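Long-range contacts in mannan endo-1,6-alpha-mannosidase (Chaetomium thermophilum, PDB 6RY0), which probably cleaves alpha-1,6-mannosidic linkages or acts as a transglycosidase, consistent with a part in moving GPI-anchored glycoproteins into the fungal cell wall: residues Tyr45-Phe50 against Ser387-Ala392; Gly61-Pro66 against Trp76-Ala81; Gly72-Trp77 against Cys316-Leu321; Gly302-Ile307 against Thr322-Val327. All coordinates share one frame; numbering follows the deposited sequence. Where two conformers were deposited one is given.

Contact 1 (Tyr45-Phe50 against Ser387-Ala392)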
loop_
_atom_site.group_PDB
_atom_site.type_symbol
_atom_site.label_atom_id
_atom_site.label_comp_id
_atom_site.label_asym_id
_atom_site.label_seq_id
_atom_site.Cartn_x
_atom_site.Cartn_y
_atom_site.Cartn_z
ATOM N N TYR A 45 -1.067 -18.798 5.834
ATOM C CA TYR A 45 -0.006 -19.747 6.182
ATOM C C TYR A 45 1.062 -19.770 5.091
ATOM O O TYR A 45 2.249 -19.659 5.387
ATOM C CB TYR A 45 -0.659 -21.137 6.402
ATOM C CG TYR A 45 0.351 -22.219 6.678
ATOM C CD1 TYR A 45 1.004 -22.872 5.650
ATOM C CD2 TYR A 45 0.648 -22.592 8.000
ATOM C CE1 TYR A 45 1.988 -23.857 5.959
ATOM C CE2 TYR A 45 1.597 -23.564 8.292
ATOM C CZ TYR A 45 2.272 -24.143 7.282
ATOM O OH TYR A 45 3.249 -25.077 7.535
ATOM N N ASP A 46 0.665 -19.945 3.833
ATOM C CA ASP A 46 1.648 -20.036 2.765
ATOM C C ASP A 46 2.442 -18.760 2.606
ATOM O O ASP A 46 3.637 -18.822 2.333
ATOM C CB ASP A 46 1.000 -20.422 1.444
ATOM C CG ASP A 46 0.806 -21.920 1.288
ATOM O OD1 ASP A 46 1.219 -22.674 2.198
ATOM O OD2 ASP A 46 0.254 -22.348 0.227
ATOM N N MET A 47 1.839 -17.594 2.790
ATOM C CA MET A 47 2.596 -16.356 2.711
ATOM C C MET A 47 3.601 -16.277 3.878
ATOM O O MET A 47 4.733 -15.846 3.706
ATOM C CB MET A 47 1.630 -15.166 2.719
ATOM C CG MET A 47 2.250 -13.787 2.779
ATOM S SD MET A 47 3.260 -13.435 1.357
ATOM C CE MET A 47 4.385 -12.203 1.973
ATOM N N MET A 48 3.189 -16.714 5.057
ATOM C CA MET A 48 4.044 -16.611 6.229
ATOM C C MET A 48 5.266 -17.513 6.090
ATOM O O MET A 48 6.293 -17.209 6.685
ATOM C CB MET A 48 3.262 -16.912 7.508
ATOM C CG MET A 48 3.947 -16.625 8.838
ATOM S SD MET A 48 4.352 -14.860 8.982
ATOM C CE MET A 48 3.012 -13.782 9.298
ATOM N N LEU A 49 5.199 -18.587 5.297
ATOM C CA LEU A 49 6.361 -19.440 5.086
ATOM C C LEU A 49 7.542 -18.653 4.490
ATOM O O LEU A 49 8.700 -19.040 4.665
ATOM C CB LEU A 49 6.047 -20.619 4.175
ATOM C CG LEU A 49 5.071 -21.645 4.741
ATOM C CD1 LEU A 49 4.752 -22.676 3.642
ATOM C CD2 LEU A 49 5.629 -22.337 5.968
ATOM N N PHE A 50 7.273 -17.577 3.739
ATOM C CA PHE A 50 8.364 -16.789 3.181
ATOM C C PHE A 50 9.114 -15.986 4.240
ATOM O O PHE A 50 10.247 -15.566 4.009
ATOM C CB PHE A 50 7.821 -15.819 2.129
ATOM C CG PHE A 50 7.318 -16.493 0.885
ATOM C CD1 PHE A 50 8.176 -16.826 -0.146
ATOM C CD2 PHE A 50 5.983 -16.745 0.722
ATOM C CE1 PHE A 50 7.707 -17.441 -1.292
ATOM C CE2 PHE A 50 5.515 -17.380 -0.421
ATOM C CZ PHE A 50 6.379 -17.731 -1.425
ATOM N N SER A 387 11.176 -15.919 -5.274
ATOM C CA SER A 387 10.586 -17.077 -4.649
ATOM C C SER A 387 9.068 -17.085 -4.656
ATOM O O SER A 387 8.488 -18.126 -4.394
ATOM C CB SER A 387 11.095 -17.239 -3.231
ATOM O OG SER A 387 10.726 -16.089 -2.483
ATOM N N GLY A 388 8.436 -15.932 -4.939
ATOM C CA GLY A 388 6.994 -15.861 -5.062
ATOM C C GLY A 388 6.234 -15.225 -3.913
ATOM O O GLY A 388 5.014 -15.389 -3.834
ATOM N N ALA A 389 6.916 -14.480 -3.043
ATOM C CA ALA A 389 6.219 -13.887 -1.904
ATOM C C ALA A 389 5.223 -12.823 -2.313
ATOM O O ALA A 389 4.170 -12.705 -1.679
ATOM C CB ALA A 389 7.234 -13.284 -0.928
ATOM N N GLY A 390 5.512 -12.044 -3.343
ATOM C CA GLY A 390 4.573 -11.006 -3.729
ATOM C C GLY A 390 3.299 -11.563 -4.311
ATOM O O GLY A 390 2.205 -11.046 -4.041
ATOM N N GLU A 391 3.425 -12.636 -5.093
ATOM C CA GLU A 391 2.268 -13.320 -5.640
ATOM C C GLU A 391 1.396 -13.872 -4.518
ATOM O O GLU A 391 0.168 -13.759 -4.539
ATOM C CB GLU A 391 2.722 -14.461 -6.572
ATOM C CG GLU A 391 3.481 -14.017 -7.826
ATOM C CD GLU A 391 4.976 -13.887 -7.681
ATOM O OE1 GLU A 391 5.483 -13.550 -6.583
ATOM O OE2 GLU A 391 5.643 -14.085 -8.723
ATOM N N ALA A 392 2.038 -14.494 -3.533
ATOM C CA ALA A 392 1.330 -15.031 -2.380
ATOM C C ALA A 392 0.629 -13.927 -1.608
ATOM O O ALA A 392 -0.513 -14.076 -1.159
ATOM C CB ALA A 392 2.299 -15.795 -1.503
#
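The ring of Phe-50 lies with one face over Ala-389, whose CB makes a CH-pi contact 3.9 Å from the ring centroid, 21° off the ring normal. The CA and backbone N of Ala-389 sit over the same ring. At the edge, near the ring plane, the carbonyl O of Ser-387 comes to 3.3 Å from Phe-50 CE1, an approach to the weakly positive rim of C-H bonds. Ser-387 OG lies 3.5 Å from that same CE1, but its hydrogen bond is to Tyr-74 OH. Obliquely to the ring, Gly-388 C meets CZ and Ala-392 CB meets CE2, the latter at 3.7 Å. Phe-50 CG stands anti to its own carbonyl carbon (chi1 -69°), which turns the ring toward the start of the other helix, where Gly-388 is the N-cap. The contact thus joins the C-terminal part of helix 33-48 and the residues just after Met-48 to the beginning of helix 389-401, the first and last helices of an (alpha/alpha)6 barrel, the fold of family 76. With an alanine in place of Phe-50, a gap is likely to open between the two segments, and Ala-389 CB would lose its aromatic face. One turn back, Met-47, modelled in two conformers, adds a second patch: in one of them SD rests 3.8 Å from Ala-392 CB, and CE lies 4.2 Å from Ala-389 CB.

Contact 2 (Gly61-Pro66 against Trp76-Ala81)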
loop_
_atom_site.group_PDB
_atom_site.type_symbol
_atom_site.label_atom_id
_atom_site.label_comp_id
_atom_site.label_asym_id
_atom_site.label_seq_id
_atom_site.Cartn_x
_atom_site.Cartn_y
_atom_site.Cartn_z
ATOM N N GLY A 61 10.262 -7.934 10.647
ATOM C CA GLY A 61 9.638 -6.920 9.829
ATOM C C GLY A 61 10.040 -6.919 8.369
ATOM O O GLY A 61 9.456 -6.161 7.606
ATOM N N ILE A 62 11.014 -7.729 7.976
ATOM C CA ILE A 62 11.419 -7.799 6.590
ATOM C C ILE A 62 11.271 -9.201 6.044
ATOM O O ILE A 62 11.388 -10.195 6.767
ATOM C CB ILE A 62 12.873 -7.300 6.340
ATOM C CG1 ILE A 62 13.886 -8.115 7.150
ATOM C CG2 ILE A 62 12.972 -5.818 6.629
ATOM C CD1 ILE A 62 15.338 -7.861 6.737
ATOM N N LEU A 63 11.002 -9.255 4.752
ATOM C CA LEU A 63 11.116 -10.475 3.974
ATOM C C LEU A 63 12.597 -10.677 3.618
ATOM O O LEU A 63 13.416 -9.780 3.769
ATOM C CB LEU A 63 10.235 -10.374 2.724
ATOM C CG LEU A 63 8.743 -10.578 3.002
ATOM C CD1 LEU A 63 7.937 -9.979 1.869
ATOM C CD2 LEU A 63 8.418 -12.049 3.166
ATOM N N PRO A 64 12.962 -11.860 3.124
ATOM C CA PRO A 64 14.365 -12.097 2.799
ATOM C C PRO A 64 14.905 -11.079 1.783
ATOM O O PRO A 64 14.288 -10.844 0.734
ATOM C CB PRO A 64 14.359 -13.533 2.258
ATOM C CG PRO A 64 13.224 -14.194 2.960
ATOM C CD PRO A 64 12.165 -13.090 3.011
ATOM N N GLY A 65 16.079 -10.533 2.079
ATOM C CA GLY A 65 16.645 -9.510 1.244
ATOM C C GLY A 65 17.515 -8.600 2.056
ATOM O O GLY A 65 17.722 -8.839 3.241
ATOM N N PRO A 66 17.997 -7.525 1.444
ATOM C CA PRO A 66 17.700 -7.099 0.071
ATOM C C PRO A 66 18.542 -7.836 -0.967
ATOM O O PRO A 66 19.598 -8.401 -0.644
ATOM C CB PRO A 66 18.045 -5.626 0.094
ATOM C CG PRO A 66 19.180 -5.570 1.095
ATOM C CD PRO A 66 18.877 -6.579 2.138
ATOM N N TRP A 76 13.085 -3.685 1.757
ATOM C CA TRP A 76 12.515 -3.312 3.057
ATOM C C TRP A 76 11.057 -2.906 2.987
ATOM O O TRP A 76 10.250 -3.329 3.828
ATOM C CB TRP A 76 13.368 -2.160 3.588
ATOM C CG TRP A 76 12.966 -1.547 4.887
ATOM C CD1 TRP A 76 13.119 -2.079 6.145
ATOM C CD2 TRP A 76 12.424 -0.240 5.076
ATOM N NE1 TRP A 76 12.676 -1.185 7.096
ATOM C CE2 TRP A 76 12.279 -0.040 6.462
ATOM C CE3 TRP A 76 12.097 0.804 4.216
ATOM C CZ2 TRP A 76 11.795 1.127 6.991
ATOM C CZ3 TRP A 76 11.590 1.975 4.759
ATOM C CH2 TRP A 76 11.471 2.128 6.145
ATOM N N TRP A 77 10.672 -2.081 2.015
ATOM C CA TRP A 77 9.301 -1.608 1.994
ATOM C C TRP A 77 8.316 -2.746 1.834
ATOM O O TRP A 77 7.167 -2.622 2.285
ATOM C CB TRP A 77 9.106 -0.599 0.844
ATOM C CG TRP A 77 8.952 -1.232 -0.461
ATOM C CD1 TRP A 77 9.926 -1.733 -1.282
ATOM C CD2 TRP A 77 7.693 -1.563 -1.071
ATOM N NE1 TRP A 77 9.342 -2.353 -2.368
ATOM C CE2 TRP A 77 7.973 -2.237 -2.278
ATOM C CE3 TRP A 77 6.353 -1.337 -0.718
ATOM C CZ2 TRP A 77 6.964 -2.659 -3.148
ATOM C CZ3 TRP A 77 5.367 -1.742 -1.590
ATOM C CH2 TRP A 77 5.682 -2.390 -2.777
ATOM N N GLU A 78 8.719 -3.845 1.188
ATOM C CA GLU A 78 7.792 -4.958 0.969
ATOM C C GLU A 78 7.492 -5.682 2.280
ATOM O O GLU A 78 6.439 -6.280 2.429
ATOM C CB GLU A 78 8.338 -5.868 -0.129
ATOM C CG GLU A 78 7.327 -6.912 -0.571
ATOM C CD GLU A 78 7.718 -7.648 -1.834
ATOM O OE1 GLU A 78 8.587 -7.231 -2.590
ATOM O OE2 GLU A 78 7.030 -8.715 -2.073
ATOM N N GLY A 79 8.418 -5.598 3.234
ATOM C CA GLY A 79 8.105 -6.051 4.567
ATOM C C GLY A 79 6.981 -5.232 5.173
ATOM O O GLY A 79 6.062 -5.768 5.792
ATOM N N GLY A 80 7.037 -3.919 4.996
ATOM C CA GLY A 80 5.974 -3.062 5.469
ATOM C C GLY A 80 4.639 -3.363 4.806
ATOM O O GLY A 80 3.576 -3.361 5.450
ATOM N N ALA A 81 4.672 -3.637 3.509
ATOM C CA ALA A 81 3.476 -4.052 2.798
ATOM C C ALA A 81 2.934 -5.355 3.356
ATOM O O ALA A 81 1.701 -5.507 3.519
ATOM C CB ALA A 81 3.794 -4.203 1.298
#
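Gly-61 O approaches Gly-79 CA to 3.3 Å in a CA-H...O contact that is bent to 136° at the hydrogen, the one polar feature of a meeting without conventional hydrogen bonds. This carbonyl is buried by the contact and has no other partner in the model, so the C-H group is a modest compensation. The contact lays the loop that follows helix 33-48 across the first turns of helix 76-93, one of the helices of the (alpha/alpha)6 barrel. Backbone meets backbone at a glycine: Ile-62 CA comes within 4.3 Å of Gly-79 CA. A CB on Gly-79 would lie only 2.2 Å from Gly-61 O, a plain clash, which explains why the helix carries glycine where the loop presses on it. On one flank Ile-62 reaches Trp-76, the two side chains crossing at about a right angle, with Ile-62 CG2 3.8 Å from Trp-76 CD1. The indole extends with CG anti to the backbone N (chi1 178°), and this carries it out past the isoleucine to stack on His-121 and give its NE1 hydrogen to Gln-109, close to Asp-129, a ligand of a second calcium site that holds no ion in this model. On the other flank Leu-63 reaches Glu-78, whose aliphatic stem takes the contact: Leu-63 CD1 sits 4.0 Å from Glu-78 CG and equally far from the carbonyl O of the same residue.

Contact 3 (Gly72-Trp77 against Cys316-Leu321). With CA (calcium ion), chain C.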
loop_
_atom_site.group_PDB
_atom_site.type_symbol
_atom_site.label_atom_id
_atom_site.label_comp_id
_atom_site.label_asym_id
_atom_site.label_seq_id
_atom_site.Cartn_x
_atom_site.Cartn_y
_atom_site.Cartn_z
ATOM N N GLY A 72 18.218 -12.335 -0.444
ATOM C CA GLY A 72 16.872 -12.672 -0.845
ATOM C C GLY A 72 16.356 -11.647 -1.828
ATOM O O GLY A 72 17.057 -10.717 -2.206
ATOM N N ASP A 73 15.125 -11.821 -2.253
ATOM C CA ASP A 73 14.588 -11.107 -3.415
ATOM C C ASP A 73 13.974 -9.753 -3.108
ATOM O O ASP A 73 13.661 -9.008 -4.038
ATOM C CB ASP A 73 13.474 -11.944 -4.019
ATOM C CG ASP A 73 13.941 -13.303 -4.505
ATOM O OD1 ASP A 73 14.871 -13.306 -5.311
ATOM O OD2 ASP A 73 13.368 -14.331 -4.098
ATOM N N TYR A 74 13.753 -9.427 -1.837
ATOM C CA TYR A 74 12.795 -8.384 -1.471
ATOM C C TYR A 74 13.414 -7.234 -0.757
ATOM O O TYR A 74 14.336 -7.400 0.048
ATOM C CB TYR A 74 11.682 -9.023 -0.597
ATOM C CG TYR A 74 11.108 -10.262 -1.235
ATOM C CD1 TYR A 74 10.321 -10.200 -2.375
ATOM C CD2 TYR A 74 11.413 -11.525 -0.736
ATOM C CE1 TYR A 74 9.871 -11.361 -2.999
ATOM C CE2 TYR A 74 10.978 -12.682 -1.342
ATOM C CZ TYR A 74 10.216 -12.595 -2.491
ATOM O OH TYR A 74 9.743 -13.706 -3.155
ATOM N N TYR A 75 12.902 -6.047 -1.025
ATOM C CA TYR A 75 13.342 -4.821 -0.365
ATOM C C TYR A 75 12.527 -4.526 0.901
ATOM O O TYR A 75 11.401 -5.026 1.059
ATOM C CB TYR A 75 13.277 -3.654 -1.361
ATOM C CG TYR A 75 14.317 -3.758 -2.434
ATOM C CD1 TYR A 75 15.604 -3.300 -2.218
ATOM C CD2 TYR A 75 14.031 -4.338 -3.666
ATOM C CE1 TYR A 75 16.576 -3.387 -3.225
ATOM C CE2 TYR A 75 14.993 -4.415 -4.659
ATOM C CZ TYR A 75 16.250 -3.930 -4.429
ATOM O OH TYR A 75 17.221 -4.013 -5.413
ATOM N N TRP A 76 13.085 -3.685 1.757
ATOM C CA TRP A 76 12.515 -3.312 3.057
ATOM C C TRP A 76 11.057 -2.906 2.987
ATOM O O TRP A 76 10.250 -3.329 3.828
ATOM C CB TRP A 76 13.368 -2.160 3.588
ATOM C CG TRP A 76 12.966 -1.547 4.887
ATOM C CD1 TRP A 76 13.119 -2.079 6.145
ATOM C CD2 TRP A 76 12.424 -0.240 5.076
ATOM N NE1 TRP A 76 12.676 -1.185 7.096
ATOM C CE2 TRP A 76 12.279 -0.040 6.462
ATOM C CE3 TRP A 76 12.097 0.804 4.216
ATOM C CZ2 TRP A 76 11.795 1.127 6.991
ATOM C CZ3 TRP A 76 11.590 1.975 4.759
ATOM C CH2 TRP A 76 11.471 2.128 6.145
ATOM N N TRP A 77 10.672 -2.081 2.015
ATOM C CA TRP A 77 9.301 -1.608 1.994
ATOM C C TRP A 77 8.316 -2.746 1.834
ATOM O O TRP A 77 7.167 -2.622 2.285
ATOM C CB TRP A 77 9.106 -0.599 0.844
ATOM C CG TRP A 77 8.952 -1.232 -0.461
ATOM C CD1 TRP A 77 9.926 -1.733 -1.282
ATOM C CD2 TRP A 77 7.693 -1.563 -1.071
ATOM N NE1 TRP A 77 9.342 -2.353 -2.368
ATOM C CE2 TRP A 77 7.973 -2.237 -2.278
ATOM C CE3 TRP A 77 6.353 -1.337 -0.718
ATOM C CZ2 TRP A 77 6.964 -2.659 -3.148
ATOM C CZ3 TRP A 77 5.367 -1.742 -1.590
ATOM C CH2 TRP A 77 5.682 -2.390 -2.777
ATOM N N CYS A 316 7.867 -8.337 -14.972
ATOM C CA CYS A 316 7.502 -7.675 -13.715
ATOM C C CYS A 316 8.577 -7.834 -12.646
ATOM O O CYS A 316 9.057 -8.943 -12.425
ATOM C CB CYS A 316 6.172 -8.214 -13.215
ATOM S SG CYS A 316 4.712 -7.929 -14.303
ATOM N N THR A 317 8.921 -6.748 -11.951
ATOM C CA THR A 317 9.885 -6.818 -10.869
ATOM C C THR A 317 9.211 -7.274 -9.582
ATOM O O THR A 317 7.984 -7.299 -9.476
ATOM C CB THR A 317 10.492 -5.445 -10.599
ATOM O OG1 THR A 317 9.453 -4.611 -10.094
ATOM C CG2 THR A 317 11.122 -4.801 -11.851
ATOM N N ALA A 318 10.023 -7.597 -8.574
ATOM C CA ALA A 318 9.488 -8.013 -7.285
ATOM C C ALA A 318 8.458 -7.005 -6.776
ATOM O O ALA A 318 7.404 -7.384 -6.265
ATOM C CB ALA A 318 10.601 -8.186 -6.277
ATOM N N ASP A 319 8.763 -5.717 -6.888
ATOM C CA ASP A 319 7.839 -4.725 -6.389
ATOM C C ASP A 319 6.476 -4.840 -7.129
ATOM O O ASP A 319 5.401 -4.813 -6.533
ATOM C CB ASP A 319 8.360 -3.299 -6.603
ATOM C CG ASP A 319 9.536 -2.916 -5.735
ATOM O OD1 ASP A 319 10.008 -3.663 -4.854
ATOM O OD2 ASP A 319 9.918 -1.750 -5.902
ATOM N N MET A 320 6.536 -4.948 -8.453
ATOM C CA MET A 320 5.330 -4.945 -9.276
ATOM C C MET A 320 4.399 -6.128 -9.008
ATOM O O MET A 320 3.185 -6.016 -9.174
ATOM C CB MET A 320 5.703 -4.922 -10.770
ATOM C CG MET A 320 6.439 -3.664 -11.175
ATOM S SD MET A 320 7.109 -3.828 -12.847
ATOM C CE MET A 320 8.261 -2.452 -12.827
ATOM N N LEU A 321 4.960 -7.247 -8.556
ATOM C CA LEU A 321 4.168 -8.436 -8.248
ATOM C C LEU A 321 3.221 -8.238 -7.075
ATOM O O LEU A 321 2.285 -9.017 -6.891
ATOM C CB LEU A 321 5.118 -9.611 -8.024
ATOM C CG LEU A 321 5.999 -9.987 -9.219
ATOM C CD1 LEU A 321 7.112 -10.899 -8.785
ATOM C CD2 LEU A 321 5.192 -10.604 -10.347
HETATM CA CA CA C . 16.015 -13.188 -7.252
HETATM O O HOH W 1 10.830 -5.726 -3.037
HETATM O O HOH W 2 17.066 -11.297 -6.260
HETATM O O HOH W 3 17.485 -14.049 -5.454
HETATM O O HOH W 4 15.877 -15.438 -7.144
HETATM O O HOH W 5 15.554 -11.269 -7.904
#
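Hydrogen bonding centres on one carboxylate oxygen of Asp-319. Trp-77 NE1 donates to Asp-319 OD1 over 2.9 Å with an N-H...O angle of 155°. The acceptor lies in the indole plane, yet the N-H arrives from well above the carboxylate plane, the two flat groups standing 87° apart. Trp-77 takes the torsion that sets CG between its own N and carbonyl carbon (chi1 79°), bringing the pyrrole edge of the ring round to face the loop. A second donor is water 1, which gives a hydrogen to Asp-319 OD1 and accepts one from Tyr-75 N, 2.9 Å from each. A leucine in place of Trp-77 would probably leave Asp-319 OD1 without its direct donor and open a gap beside Phe-132, which meets the indole edge-to-face.

Packing is slight: Ala-318 CB lies 4.4 Å from Tyr-74 CD1 and also rests 3.9 Å from the carbonyl O of Asp-73. Asp-73 CB in turn sits over the centre of the Tyr-74 ring.

Metal coordination occupies the far end. Asp-73 OD1 binds the calcium ion at 2.3 Å, alongside four waters and the carbonyl O of His-385, while OD2 accepts from Ser-387 N. The protein therefore holds this hydrated ion by two oxygens, one from each of two distant chain regions, and the backbone that bears Asp-73 is tied through Tyr-75 and Trp-77 to the loop 316-321.

Contact 4 (Gly302-Ile307 against Thr322-Val327)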
loop_
_atom_site.group_PDB
_atom_site.type_symbol
_atom_site.label_atom_id
_atom_site.label_comp_id
_atom_site.label_asym_id
_atom_site.label_seq_id
_atom_site.Cartn_x
_atom_site.Cartn_y
_atom_site.Cartn_z
ATOM N N GLY A 302 -12.719 -8.601 -16.191
ATOM C CA GLY A 302 -12.994 -8.776 -14.794
ATOM C C GLY A 302 -11.793 -9.139 -13.922
ATOM O O GLY A 302 -12.004 -9.437 -12.753
ATOM N N VAL A 303 -10.568 -9.075 -14.441
ATOM C CA VAL A 303 -9.406 -9.510 -13.694
ATOM C C VAL A 303 -8.364 -8.408 -13.688
ATOM O O VAL A 303 -8.025 -7.850 -14.745
ATOM C CB VAL A 303 -8.825 -10.790 -14.304
ATOM C CG1 VAL A 303 -7.665 -11.282 -13.435
ATOM C CG2 VAL A 303 -9.920 -11.866 -14.432
ATOM N N VAL A 304 -7.814 -8.100 -12.519
ATOM C CA VAL A 304 -6.773 -7.082 -12.444
ATOM C C VAL A 304 -5.532 -7.535 -13.234
ATOM O O VAL A 304 -5.144 -8.709 -13.202
ATOM C CB VAL A 304 -6.423 -6.790 -10.980
ATOM C CG1 VAL A 304 -5.827 -8.003 -10.325
ATOM C CG2 VAL A 304 -5.538 -5.565 -10.862
ATOM N N PHE A 305 -4.888 -6.592 -13.903
ATOM C CA PHE A 305 -3.824 -6.879 -14.843
ATOM C C PHE A 305 -2.795 -5.755 -14.747
ATOM O O PHE A 305 -3.156 -4.571 -14.903
ATOM C CB PHE A 305 -4.405 -7.000 -16.256
ATOM C CG PHE A 305 -3.452 -7.509 -17.266
ATOM C CD1 PHE A 305 -2.623 -6.671 -17.932
ATOM C CD2 PHE A 305 -3.390 -8.869 -17.548
ATOM C CE1 PHE A 305 -1.745 -7.193 -18.902
ATOM C CE2 PHE A 305 -2.560 -9.372 -18.507
ATOM C CZ PHE A 305 -1.729 -8.551 -19.155
ATOM N N GLU A 306 -1.539 -6.105 -14.548
ATOM C CA GLU A 306 -0.490 -5.100 -14.345
ATOM C C GLU A 306 0.037 -4.640 -15.700
ATOM O O GLU A 306 1.034 -5.160 -16.211
ATOM C CB GLU A 306 0.614 -5.633 -13.434
ATOM C CG GLU A 306 1.481 -4.534 -12.857
ATOM C CD GLU A 306 0.653 -3.526 -12.077
ATOM O OE1 GLU A 306 -0.067 -3.985 -11.159
ATOM O OE2 GLU A 306 0.700 -2.328 -12.401
ATOM N N ILE A 307 -0.665 -3.672 -16.299
ATOM C CA ILE A 307 -0.461 -3.352 -17.715
ATOM C C ILE A 307 0.999 -3.078 -18.112
ATOM O O ILE A 307 1.324 -3.440 -19.225
ATOM C CB ILE A 307 -1.535 -2.426 -18.351
ATOM C CG1 ILE A 307 -1.577 -1.145 -17.589
ATOM C CG2 ILE A 307 -2.926 -3.082 -18.409
ATOM C CD1 ILE A 307 -2.752 -0.206 -17.912
ATOM N N THR A 322 3.470 -7.199 -6.275
ATOM C CA THR A 322 2.642 -6.909 -5.107
ATOM C C THR A 322 1.475 -5.974 -5.410
ATOM O O THR A 322 0.563 -5.844 -4.598
ATOM C CB THR A 322 3.449 -6.273 -3.978
ATOM O OG1 THR A 322 3.798 -4.926 -4.308
ATOM C CG2 THR A 322 4.686 -7.068 -3.652
ATOM N N PHE A 323 1.500 -5.285 -6.548
ATOM C CA PHE A 323 0.584 -4.141 -6.693
ATOM C C PHE A 323 -0.868 -4.566 -6.709
ATOM O O PHE A 323 -1.726 -3.906 -6.116
ATOM C CB PHE A 323 0.907 -3.303 -7.928
ATOM C CG PHE A 323 2.256 -2.632 -7.953
ATOM C CD1 PHE A 323 3.060 -2.486 -6.806
ATOM C CD2 PHE A 323 2.733 -2.103 -9.150
ATOM C CE1 PHE A 323 4.290 -1.852 -6.875
ATOM C CE2 PHE A 323 3.949 -1.461 -9.205
ATOM C CZ PHE A 323 4.732 -1.343 -8.076
ATOM N N LYS A 324 -1.180 -5.661 -7.414
ATOM C CA LYS A 324 -2.582 -6.037 -7.569
ATOM C C LYS A 324 -3.209 -6.418 -6.217
ATOM O O LYS A 324 -4.418 -6.272 -6.040
ATOM C CB LYS A 324 -2.764 -7.094 -8.664
ATOM C CG LYS A 324 -1.987 -8.376 -8.435
ATOM C CD LYS A 324 -2.209 -9.396 -9.555
ATOM C CE LYS A 324 -1.870 -8.870 -10.927
ATOM N NZ LYS A 324 -1.770 -9.957 -11.944
ATOM N N GLY A 325 -2.425 -6.886 -5.248
ATOM C CA GLY A 325 -2.974 -7.111 -3.923
ATOM C C GLY A 325 -3.438 -5.834 -3.252
ATOM O O GLY A 325 -4.476 -5.780 -2.595
ATOM N N TYR A 326 -2.613 -4.780 -3.357
ATOM C CA TYR A 326 -3.007 -3.463 -2.835
ATOM C C TYR A 326 -4.264 -2.965 -3.529
ATOM O O TYR A 326 -5.161 -2.412 -2.887
ATOM C CB TYR A 326 -1.912 -2.406 -3.019
ATOM C CG TYR A 326 -0.539 -2.880 -2.643
ATOM C CD1 TYR A 326 -0.327 -3.798 -1.628
ATOM C CD2 TYR A 326 0.565 -2.413 -3.315
ATOM C CE1 TYR A 326 0.938 -4.257 -1.317
ATOM C CE2 TYR A 326 1.850 -2.844 -3.003
ATOM C CZ TYR A 326 2.024 -3.768 -2.014
ATOM O OH TYR A 326 3.273 -4.279 -1.702
ATOM N N VAL A 327 -4.357 -3.160 -4.843
ATOM C CA VAL A 327 -5.543 -2.742 -5.591
ATOM C C VAL A 327 -6.788 -3.354 -4.955
ATOM O O VAL A 327 -7.774 -2.674 -4.684
ATOM C CB VAL A 327 -5.410 -3.098 -7.079
ATOM C CG1 VAL A 327 -6.707 -2.817 -7.794
ATOM C CG2 VAL A 327 -4.256 -2.364 -7.714
HETATM O O HOH W 6 -3.859 -11.019 -13.809
HETATM O O HOH W 7 0.436 -6.296 -9.753
#
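Lys-324 packs along Val-304 before its charged end turns aside. Its CB sits 3.6 Å from Val-304 CG1 and touches CG2 as well. Because CG is placed between the backbone N and the carbonyl carbon (chi1 58°) and the chain bends at chi3, the aliphatic part curls round the valine: CD lies 4.0 Å from Val-304 CG1, and CE passes beside that methyl and the valine carbonyl. At the tip NZ gives a hydrogen to water 6 over 3.0 Å, and this water donates in turn to Val-304 O at 2.7 Å. The ammonium group also forms a salt bridge with Glu-310, a hydrogen bond to Phe-371 O and cation-pi contacts with Phe-371 and Trp-373, so a buried charge is well provided for.

Glu-306, at the centre of an inverse gamma turn, meets the neighbouring Phe-323 instead. Its OE1 lies 3.4 Å from Phe-323 CB and OE2 is near the plane of the ring at its edge, with carboxylate and ring 85° apart. Water 7 donates to Glu-306 OE1 (2.8 Å) and accepts from Lys-324 N, serving an amide in the helix's first turn; Ser-261 OG also bonds OE1. The contact thus packs a short beta-hairpin, strands 299-300 and 303-304, with its following turn against the start of helix 323-337, as a connection between successive helices of an (alpha/alpha)6 barrel.

Contact 1 spans nearly the whole family 76 fold, bringing the first and last helices together, and the other three fall within that span. Contacts 2 and 3 lie closest, their centres 8 Å apart, and share Trp-76 and Trp-77 at the start of helix 76-93. Contact 2 closes before contact 4 opens, their centres about 20 Å apart, whereas contacts 3 and 4 interleave along the chain, the loop 316-321 leading directly into helix 323-337. Tyr-74 OH, 2.7 Å from Ser-387 OG, links contacts 3 and 1 in the neighbourhood of the calcium site. Contacts 1 and 3 join chain-distant parts, whereas contacts 2 and 4 fold a loop or hairpin back on the helix that soon follows.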